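Long-range contacts in clavulanic acid biosynthesis oligopeptide binding protein 2 (Streptomyces clavuligerus, PDB 2WOL), which probably binds oligopeptides as an extracellular solute-binding protein, with a role in the biosynthesis of the beta-lactamase inhibitor clavulanic acid: residues Y70-L79 with Y543-Q554; A393-F402 with H444-D452. One frame throughout, in Å; residues are numbered along the deposited sequence.

Interaction 1 of 2, residues Y70-L79 with Y543-Q554; sequences YPTDPGPAGL and YVHPAFGLYDIQ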
loop_
_atom_site.group_PDB
_atom_site.type_symbol
_atom_site.label_atom_id
_atom_site.label_comp_id
_atom_site.label_asym_id
_atom_site.label_seq_id
_atom_site.Cartn_x
_atom_site.Cartn_y
_atom_site.Cartn_z
ATOM N N TYR A 70 -5.454 -11.651 4.932
ATOM C CA TYR A 70 -6.153 -11.636 3.651
ATOM C C TYR A 70 -6.203 -13.060 3.103
ATOM O O TYR A 70 -5.189 -13.756 3.083
ATOM C CB TYR A 70 -5.532 -10.615 2.686
ATOM C CG TYR A 70 -5.639 -9.230 3.277
ATOM C CD1 TYR A 70 -4.566 -8.661 3.961
ATOM C CD2 TYR A 70 -6.840 -8.521 3.221
ATOM C CE1 TYR A 70 -4.672 -7.407 4.546
ATOM C CE2 TYR A 70 -6.962 -7.262 3.809
ATOM C CZ TYR A 70 -5.869 -6.716 4.474
ATOM O OH TYR A 70 -5.969 -5.478 5.070
ATOM N N PRO A 71 -7.401 -13.513 2.708
ATOM C CA PRO A 71 -7.536 -14.905 2.297
ATOM C C PRO A 71 -6.821 -15.188 0.983
ATOM O O PRO A 71 -6.478 -14.257 0.237
ATOM C CB PRO A 71 -9.052 -15.089 2.158
ATOM C CG PRO A 71 -9.586 -13.739 1.912
ATOM C CD PRO A 71 -8.677 -12.778 2.635
ATOM N N THR A 72 -6.577 -16.467 0.726
ATOM C CA THR A 72 -5.929 -16.897 -0.506
ATOM C C THR A 72 -6.997 -16.986 -1.596
ATOM O O THR A 72 -7.585 -18.040 -1.840
ATOM C CB THR A 72 -5.169 -18.223 -0.289
ATOM O OG1 THR A 72 -4.256 -18.054 0.804
ATOM C CG2 THR A 72 -4.384 -18.634 -1.531
ATOM N N ASP A 73 -7.254 -15.844 -2.230
ATOM C CA ASP A 73 -8.401 -15.679 -3.116
ATOM C C ASP A 73 -8.120 -14.555 -4.109
ATOM O O ASP A 73 -7.854 -13.425 -3.697
ATOM C CB ASP A 73 -9.642 -15.343 -2.274
ATOM C CG ASP A 73 -10.960 -15.495 -3.039
ATOM O OD1 ASP A 73 -10.981 -15.426 -4.289
ATOM O OD2 ASP A 73 -11.995 -15.672 -2.362
ATOM N N PRO A 74 -8.164 -14.864 -5.421
ATOM C CA PRO A 74 -7.995 -13.839 -6.454
ATOM C C PRO A 74 -9.186 -12.893 -6.605
ATOM O O PRO A 74 -9.048 -11.829 -7.215
ATOM C CB PRO A 74 -7.821 -14.661 -7.735
ATOM C CG PRO A 74 -8.509 -15.935 -7.466
ATOM C CD PRO A 74 -8.322 -16.210 -6.006
ATOM N N GLY A 75 -10.338 -13.281 -6.061
ATOM C CA GLY A 75 -11.561 -12.487 -6.181
ATOM C C GLY A 75 -11.724 -11.411 -5.119
ATOM O O GLY A 75 -10.855 -11.249 -4.260
ATOM N N PRO A 76 -12.849 -10.666 -5.163
ATOM C CA PRO A 76 -13.142 -9.569 -4.230
ATOM C C PRO A 76 -13.058 -9.951 -2.747
ATOM O O PRO A 76 -12.759 -9.090 -1.916
ATOM C CB PRO A 76 -14.576 -9.165 -4.599
ATOM C CG PRO A 76 -14.715 -9.561 -6.031
ATOM C CD PRO A 76 -13.926 -10.834 -6.157
ATOM N N ALA A 77 -13.317 -11.217 -2.418
ATOM C CA ALA A 77 -13.195 -11.685 -1.034
ATOM C C ALA A 77 -11.766 -11.559 -0.509
ATOM O O ALA A 77 -11.548 -11.499 0.703
ATOM C CB ALA A 77 -13.695 -13.119 -0.893
ATOM N N GLY A 78 -10.799 -11.509 -1.426
ATOM C CA GLY A 78 -9.400 -11.282 -1.058
ATOM C C GLY A 78 -9.162 -9.980 -0.310
ATOM O O GLY A 78 -8.146 -9.830 0.367
ATOM N N LEU A 79 -10.106 -9.045 -0.423
ATOM C CA LEU A 79 -10.004 -7.740 0.233
ATOM C C LEU A 79 -10.541 -7.748 1.662
ATOM O O LEU A 79 -10.390 -6.765 2.387
ATOM C CB LEU A 79 -10.748 -6.674 -0.576
ATOM C CG LEU A 79 -10.341 -6.531 -2.044
ATOM C CD1 LEU A 79 -11.378 -5.714 -2.805
ATOM C CD2 LEU A 79 -8.973 -5.897 -2.148
ATOM N N TYR A 543 -1.490 -15.926 -8.825
ATOM C CA TYR A 543 -2.591 -14.978 -8.979
ATOM C C TYR A 543 -2.206 -13.647 -8.356
ATOM O O TYR A 543 -1.455 -13.605 -7.376
ATOM C CB TYR A 543 -3.896 -15.510 -8.357
ATOM C CG TYR A 543 -3.933 -15.494 -6.842
ATOM C CD1 TYR A 543 -4.540 -14.443 -6.153
ATOM C CD2 TYR A 543 -3.364 -16.529 -6.101
ATOM C CE1 TYR A 543 -4.579 -14.418 -4.758
ATOM C CE2 TYR A 543 -3.392 -16.514 -4.703
ATOM C CZ TYR A 543 -4.005 -15.456 -4.043
ATOM O OH TYR A 543 -4.040 -15.428 -2.664
ATOM N N VAL A 544 -2.717 -12.565 -8.937
ATOM C CA VAL A 544 -2.537 -11.240 -8.367
ATOM C C VAL A 544 -3.464 -11.119 -7.166
ATOM O O VAL A 544 -4.685 -11.253 -7.297
ATOM C CB VAL A 544 -2.846 -10.129 -9.398
ATOM C CG1 VAL A 544 -2.631 -8.754 -8.785
ATOM C CG2 VAL A 544 -1.969 -10.289 -10.636
ATOM N N HIS A 545 -2.886 -10.892 -5.989
ATOM C CA HIS A 545 -3.718 -10.715 -4.814
ATOM C C HIS A 545 -4.349 -9.324 -4.841
ATOM O O HIS A 545 -3.630 -8.326 -4.923
ATOM C CB HIS A 545 -2.957 -10.921 -3.510
ATOM C CG HIS A 545 -3.868 -11.158 -2.351
ATOM N ND1 HIS A 545 -4.705 -10.179 -1.858
ATOM C CD2 HIS A 545 -4.139 -12.280 -1.643
ATOM C CE1 HIS A 545 -5.432 -10.683 -0.876
ATOM N NE2 HIS A 545 -5.107 -11.955 -0.726
ATOM N N PRO A 546 -5.693 -9.256 -4.775
ATOM C CA PRO A 546 -6.361 -7.957 -4.904
ATOM C C PRO A 546 -6.024 -6.945 -3.802
ATOM O O PRO A 546 -6.164 -5.743 -4.018
ATOM C CB PRO A 546 -7.853 -8.317 -4.869
ATOM C CG PRO A 546 -7.920 -9.639 -4.212
ATOM C CD PRO A 546 -6.657 -10.357 -4.588
ATOM N N ALA A 547 -5.586 -7.422 -2.641
ATOM C CA ALA A 547 -5.199 -6.522 -1.553
ATOM C C ALA A 547 -3.793 -5.940 -1.720
ATOM O O ALA A 547 -3.424 -5.000 -1.010
ATOM C CB ALA A 547 -5.336 -7.223 -0.201
ATOM N N PHE A 548 -3.016 -6.490 -2.655
ATOM C CA PHE A 548 -1.605 -6.124 -2.816
ATOM C C PHE A 548 -1.261 -5.559 -4.197
ATOM O O PHE A 548 -0.330 -4.756 -4.322
ATOM C CB PHE A 548 -0.703 -7.335 -2.552
ATOM C CG PHE A 548 -0.639 -7.757 -1.110
ATOM C CD1 PHE A 548 -1.598 -8.614 -0.576
ATOM C CD2 PHE A 548 0.402 -7.329 -0.295
ATOM C CE1 PHE A 548 -1.537 -9.019 0.754
ATOM C CE2 PHE A 548 0.476 -7.730 1.039
ATOM C CZ PHE A 548 -0.494 -8.575 1.562
ATOM N N GLY A 549 -1.980 -6.000 -5.229
ATOM C CA GLY A 549 -1.622 -5.668 -6.615
ATOM C C GLY A 549 -0.381 -6.423 -7.065
ATOM O O GLY A 549 0.203 -6.119 -8.108
ATOM N N LEU A 550 0.009 -7.409 -6.258
ATOM C CA LEU A 550 1.183 -8.251 -6.476
ATOM C C LEU A 550 0.751 -9.704 -6.367
ATOM O O LEU A 550 -0.227 -10.006 -5.694
ATOM C CB LEU A 550 2.237 -7.982 -5.393
ATOM C CG LEU A 550 2.838 -6.584 -5.242
ATOM C CD1 LEU A 550 3.696 -6.486 -3.995
ATOM C CD2 LEU A 550 3.643 -6.204 -6.459
ATOM N N TYR A 551 1.488 -10.604 -7.009
ATOM C CA TYR A 551 1.235 -12.036 -6.862
ATOM C C TYR A 551 1.311 -12.463 -5.401
ATOM O O TYR A 551 2.179 -11.999 -4.659
ATOM C CB TYR A 551 2.271 -12.842 -7.633
ATOM C CG TYR A 551 2.217 -12.756 -9.147
ATOM C CD1 TYR A 551 3.396 -12.764 -9.895
ATOM C CD2 TYR A 551 1.005 -12.685 -9.826
ATOM C CE1 TYR A 551 3.369 -12.711 -11.283
ATOM C CE2 TYR A 551 0.964 -12.616 -11.212
ATOM C CZ TYR A 551 2.149 -12.635 -11.933
ATOM O OH TYR A 551 2.143 -12.583 -13.311
ATOM N N ASP A 552 0.421 -13.364 -4.991
ATOM C CA ASP A 552 0.488 -13.900 -3.634
ATOM C C ASP A 552 1.544 -15.000 -3.575
ATOM O O ASP A 552 1.256 -16.179 -3.783
ATOM C CB ASP A 552 -0.870 -14.417 -3.170
ATOM C CG ASP A 552 -0.926 -14.649 -1.670
ATOM O OD1 ASP A 552 -0.048 -14.127 -0.945
ATOM O OD2 ASP A 552 -1.861 -15.341 -1.213
ATOM N N ILE A 553 2.775 -14.584 -3.304
ATOM C CA ILE A 553 3.929 -15.472 -3.251
ATOM C C ILE A 553 3.677 -16.726 -2.414
ATOM O O ILE A 553 4.037 -17.823 -2.824
ATOM C CB ILE A 553 5.167 -14.725 -2.693
ATOM C CG1 ILE A 553 5.467 -13.465 -3.522
ATOM C CG2 ILE A 553 6.379 -15.657 -2.578
ATOM C CD1 ILE A 553 5.801 -13.702 -4.989
ATOM N N GLN A 554 3.056 -16.555 -1.248
ATOM C CA GLN A 554 2.873 -17.663 -0.309
ATOM C C GLN A 554 2.036 -18.814 -0.880
ATOM O O GLN A 554 2.151 -19.947 -0.425
ATOM C CB GLN A 554 2.296 -17.166 1.023
ATOM C CG GLN A 554 0.842 -16.715 0.985
ATOM C CD GLN A 554 -0.133 -17.865 1.135
ATOM O OE1 GLN A 554 0.203 -18.904 1.710
ATOM N NE2 GLN A 554 -1.350 -17.685 0.631
HETATM O O HOH W 1 -6.919 -11.120 -8.720
#

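Interaction 2 of 2, residues A393-F402 with H444-D452; sequences AVIGTQRGKF and HGLGLLVTD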
loop_
_atom_site.group_PDB
_atom_site.type_symbol
_atom_site.label_atom_id
_atom_site.label_comp_id
_atom_site.label_asym_id
_atom_site.label_seq_id
_atom_site.Cartn_x
_atom_site.Cartn_y
_atom_site.Cartn_z
ATOM N N ALA A 393 4.286 29.992 -10.633
ATOM C CA ALA A 393 4.315 29.064 -9.506
ATOM C C ALA A 393 5.393 28.002 -9.687
ATOM O O ALA A 393 6.058 27.949 -10.726
ATOM C CB ALA A 393 2.939 28.420 -9.296
ATOM N N VAL A 394 5.561 27.170 -8.661
ATOM C CA VAL A 394 6.558 26.105 -8.655
ATOM C C VAL A 394 5.891 24.761 -8.375
ATOM O O VAL A 394 5.079 24.637 -7.453
ATOM C CB VAL A 394 7.671 26.361 -7.592
ATOM C CG1 VAL A 394 8.722 25.261 -7.621
ATOM C CG2 VAL A 394 8.329 27.719 -7.815
ATOM N N ILE A 395 6.249 23.764 -9.181
ATOM C CA ILE A 395 5.816 22.388 -8.960
ATOM C C ILE A 395 6.973 21.552 -8.407
ATOM O O ILE A 395 8.077 21.560 -8.959
ATOM C CB ILE A 395 5.193 21.748 -10.245
ATOM C CG1 ILE A 395 4.666 20.335 -9.947
ATOM C CG2 ILE A 395 6.177 21.782 -11.439
ATOM C CD1 ILE A 395 3.682 19.808 -10.987
ATOM N N GLY A 396 6.713 20.853 -7.304
ATOM C CA GLY A 396 7.701 19.968 -6.691
ATOM C C GLY A 396 7.584 18.552 -7.223
ATOM O O GLY A 396 6.478 18.050 -7.437
ATOM N N THR A 397 8.728 17.903 -7.433
ATOM C CA THR A 397 8.751 16.559 -8.006
ATOM C C THR A 397 10.050 15.814 -7.679
ATOM O O THR A 397 10.945 16.370 -7.042
ATOM C CB THR A 397 8.526 16.607 -9.540
ATOM O OG1 THR A 397 8.287 15.287 -10.034
ATOM C CG2 THR A 397 9.727 17.209 -10.262
ATOM N N GLN A 398 10.114 14.550 -8.097
ATOM C CA GLN A 398 11.331 13.731 -8.062
ATOM C C GLN A 398 11.941 13.705 -9.453
ATOM O O GLN A 398 11.243 13.938 -10.442
ATOM C CB GLN A 398 10.996 12.274 -7.729
ATOM C CG GLN A 398 10.475 11.967 -6.345
ATOM C CD GLN A 398 10.191 10.478 -6.159
ATOM O OE1 GLN A 398 10.026 9.736 -7.133
ATOM N NE2 GLN A 398 10.140 10.036 -4.909
ATOM N N ARG A 399 13.231 13.378 -9.536
ATOM C CA ARG A 399 13.848 12.977 -10.801
ATOM C C ARG A 399 13.207 11.688 -11.314
ATOM O O ARG A 399 12.781 10.845 -10.522
ATOM C CB ARG A 399 15.356 12.767 -10.624
ATOM C CG ARG A 399 16.189 14.020 -10.842
ATOM C CD ARG A 399 17.581 13.910 -10.228
ATOM N NE ARG A 399 17.582 14.155 -8.782
ATOM C CZ ARG A 399 17.772 15.344 -8.211
ATOM N NH1 ARG A 399 17.975 16.426 -8.951
ATOM N NH2 ARG A 399 17.757 15.449 -6.887
ATOM N N GLY A 400 13.130 11.545 -12.636
ATOM C CA GLY A 400 12.596 10.332 -13.252
ATOM C C GLY A 400 11.191 10.491 -13.804
ATOM O O GLY A 400 10.878 11.495 -14.446
ATOM N N LYS A 401 10.347 9.494 -13.550
ATOM C CA LYS A 401 8.983 9.461 -14.084
ATOM C C LYS A 401 8.121 10.602 -13.546
ATOM O O LYS A 401 7.256 11.127 -14.255
ATOM C CB LYS A 401 8.320 8.110 -13.787
ATOM C CG LYS A 401 7.276 7.683 -14.813
ATOM C CD LYS A 401 7.921 7.248 -16.124
ATOM C CE LYS A 401 6.877 6.846 -17.153
ATOM N NZ LYS A 401 7.425 6.855 -18.541
ATOM N N PHE A 402 8.364 10.975 -12.291
ATOM C CA PHE A 402 7.676 12.101 -11.661
ATOM C C PHE A 402 8.016 13.411 -12.366
ATOM O O PHE A 402 7.163 14.296 -12.475
ATOM C CB PHE A 402 8.047 12.194 -10.178
ATOM C CG PHE A 402 7.260 11.273 -9.280
ATOM C CD1 PHE A 402 6.705 10.089 -9.763
ATOM C CD2 PHE A 402 7.108 11.580 -7.933
ATOM C CE1 PHE A 402 5.992 9.238 -8.920
ATOM C CE2 PHE A 402 6.404 10.735 -7.083
ATOM C CZ PHE A 402 5.842 9.565 -7.578
ATOM N N HIS A 444 10.338 25.909 -0.111
ATOM C CA HIS A 444 10.525 25.997 -1.553
ATOM C C HIS A 444 9.299 26.536 -2.283
ATOM O O HIS A 444 9.329 26.697 -3.503
ATOM C CB HIS A 444 10.933 24.638 -2.119
ATOM C CG HIS A 444 12.222 24.124 -1.565
ATOM N ND1 HIS A 444 13.443 24.668 -1.900
ATOM C CD2 HIS A 444 12.481 23.123 -0.692
ATOM C CE1 HIS A 444 14.401 24.019 -1.260
ATOM N NE2 HIS A 444 13.843 23.075 -0.522
ATOM N N GLY A 445 8.238 26.819 -1.533
ATOM C CA GLY A 445 7.015 27.402 -2.098
ATOM C C GLY A 445 6.404 26.513 -3.162
ATOM O O GLY A 445 6.148 26.953 -4.289
ATOM N N LEU A 446 6.161 25.261 -2.785
ATOM C CA LEU A 446 5.694 24.234 -3.714
ATOM C C LEU A 446 4.169 24.195 -3.766
ATOM O O LEU A 446 3.519 23.437 -3.039
ATOM C CB LEU A 446 6.274 22.863 -3.336
ATOM C CG LEU A 446 7.803 22.819 -3.197
ATOM C CD1 LEU A 446 8.300 21.462 -2.714
ATOM C CD2 LEU A 446 8.496 23.218 -4.504
ATOM N N GLY A 447 3.610 25.032 -4.636
ATOM C CA GLY A 447 2.165 25.173 -4.789
ATOM C C GLY A 447 1.512 23.942 -5.385
ATOM O O GLY A 447 0.334 23.680 -5.132
ATOM N N LEU A 448 2.282 23.208 -6.190
ATOM C CA LEU A 448 1.862 21.913 -6.724
ATOM C C LEU A 448 2.913 20.859 -6.407
ATOM O O LEU A 448 4.107 21.167 -6.343
ATOM C CB LEU A 448 1.651 21.975 -8.243
ATOM C CG LEU A 448 0.831 23.123 -8.835
ATOM C CD1 LEU A 448 1.771 24.191 -9.386
ATOM C CD2 LEU A 448 -0.097 22.633 -9.929
ATOM N N LEU A 449 2.461 19.620 -6.223
ATOM C CA LEU A 449 3.341 18.489 -5.914
ATOM C C LEU A 449 2.898 17.263 -6.691
ATOM O O LEU A 449 1.705 16.938 -6.713
ATOM C CB LEU A 449 3.307 18.172 -4.415
ATOM C CG LEU A 449 3.930 19.197 -3.463
ATOM C CD1 LEU A 449 3.497 18.934 -2.027
ATOM C CD2 LEU A 449 5.458 19.159 -3.588
ATOM N N VAL A 450 3.855 16.581 -7.318
ATOM C CA VAL A 450 3.580 15.323 -8.010
ATOM C C VAL A 450 3.868 14.168 -7.066
ATOM O O VAL A 450 4.941 14.100 -6.464
ATOM C CB VAL A 450 4.456 15.152 -9.278
ATOM C CG1 VAL A 450 4.176 13.803 -9.963
ATOM C CG2 VAL A 450 4.227 16.294 -10.248
ATOM N N THR A 451 2.917 13.249 -6.934
ATOM C CA THR A 451 3.166 12.064 -6.127
ATOM C C THR A 451 2.321 10.869 -6.552
ATOM O O THR A 451 1.474 10.979 -7.435
ATOM C CB THR A 451 3.018 12.359 -4.607
ATOM O OG1 THR A 451 3.661 11.320 -3.858
ATOM C CG2 THR A 451 1.560 12.474 -4.190
ATOM N N ASP A 452 2.593 9.723 -5.940
ATOM C CA ASP A 452 1.726 8.562 -6.063
ATOM C C ASP A 452 1.464 8.009 -4.670
ATOM O O ASP A 452 2.229 8.278 -3.743
ATOM C CB ASP A 452 2.300 7.511 -7.025
ATOM C CG ASP A 452 3.530 6.800 -6.482
ATOM O OD1 ASP A 452 4.277 7.370 -5.659
ATOM O OD2 ASP A 452 3.762 5.649 -6.910
HETATM O O HOH W 2 4.166 27.733 -6.132
#

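Interaction 1 of 2, residues Y70-L79 with Y543-Q554
His545 sits at the centre of this contact, gripped at both ring nitrogens. Its NE2 donates to Pro71 O at 2.8 Å, nearly along the carbonyl axis although the oxygen lies somewhat out of the imidazole plane, while ND1 accepts from Ala547 N, in plane, at 3.0 Å. With one nitrogen donating and the other accepting, the ring is probably neutral and its rotation is fixed. CG stands anti to the backbone N (chi1 -162°), which swings the imidazole across to the 70-79 loop; there CE1 lies 3.1 Å from Gly78 O at the ring edge and packs against Tyr70 CB.

Next door, Ala547 CB rests over one face of the Tyr70 ring in a CH-pi contact, 4.2 Å from the centroid. Pro546 packs into the curve of the 70-79 loop: its CG touches Gly75 O and its CB meets Leu79 CD2 at 3.8 Å. Farther along, the Tyr543 and Pro74 side chains cross at about a right angle, with Pro74 CD over one face of the ring near its rim and CB 3.6 Å from Tyr543 CD1. Gln554 NE2 bonds weakly to Thr72 OG1, whose stronger partner is Ile241 O. One water donates to both Pro74 O and Val544 O.

Behind these groups, Asp552 OD2 receives Gln554 NE2 and, weakly, the Tyr543 hydroxyl, and its OD1 forms a salt bridge with Arg61; the Tyr70 hydroxyl bonds to His185. Asp73 OD1 takes Gly75 N, closing an Asx turn, and the opposing segment contains a short, weakly bonded antiparallel hairpin, 544-545 with 550-551, whose connecting turn carries Pro546 and Ala547 into the loop.

Interaction 2 of 2, residues A393-F402 with H444-D452
Two neighbouring parallel strands of the seven-stranded mixed sheet meet here, 393-398 beside 448-452, in the family 5 solute-binding fold. Their axes approach to 4.5 Å at a crossing angle of -19°. Ile395 pairs with Leu448 and Gly396 with Leu449. Gly396 uses both its backbone polar atoms: N donates to Leu448 O at 2.8 Å, and O accepts from Val450 N at 3.0 Å. A longer, weak bond runs from Leu448 N to Val394 O. Nearby, a water accepts from Val394 N and donates to Gly445 O, bridging the backbones where Gly445 closes the preceding helix in a Schellman motif.

On one face Ile395 lies obliquely over Leu448, CG1 against CB. Its extended chain, with CG1 anti to the backbone N (chi1 -176°), carries CD1 on to Val450 CG2 at 3.6 Å. Leu446 CD2 meets Val394 CG1 at 3.7 Å and also lies by Gly396 CA, where Leu449 CD2 packs too; the two leucine methyls thus occupy the space beside the glycine.

Phe402, at the start of helix 401-414, reaches back to the second strand. It slides past Val450 in the opposite direction, with Val450 CG1 over one ring face, 4.0 Å from Phe402 CG. Its CZ edge meets Asp452 OD1 at 3.3 Å, the ring and carboxylate planes 83° apart. His305 of strand 303-309 also meets the Phe402 ring.

Strand 418-425 bonds the other edge of 391-398, while 303-309 flanks 448-453. Chemically, then, the backbone sets the register, and branched aliphatic groups and the Phe402 ring fill the interface; the positive rim of that ring probably gives the aspartate a mild electrostatic attraction.

The two contacts lie on opposite sides of the chain's centre, their centres 33 Å apart and their nearest atoms about 11 Å apart, and they share no strand or helix. Interaction 2 is nested in sequence within the long span of chain that interaction 1 closes. It is the more buried of the two, a regular pairing inside a sheet in which main-chain bonds run between adjacent strands and aliphatic groups cover them. Interaction 1, only partly buried, brings together irregular loop and turn; there a histidine, prolines and a polar network of side chains do the joining that repeated backbone bonds do in the sheet.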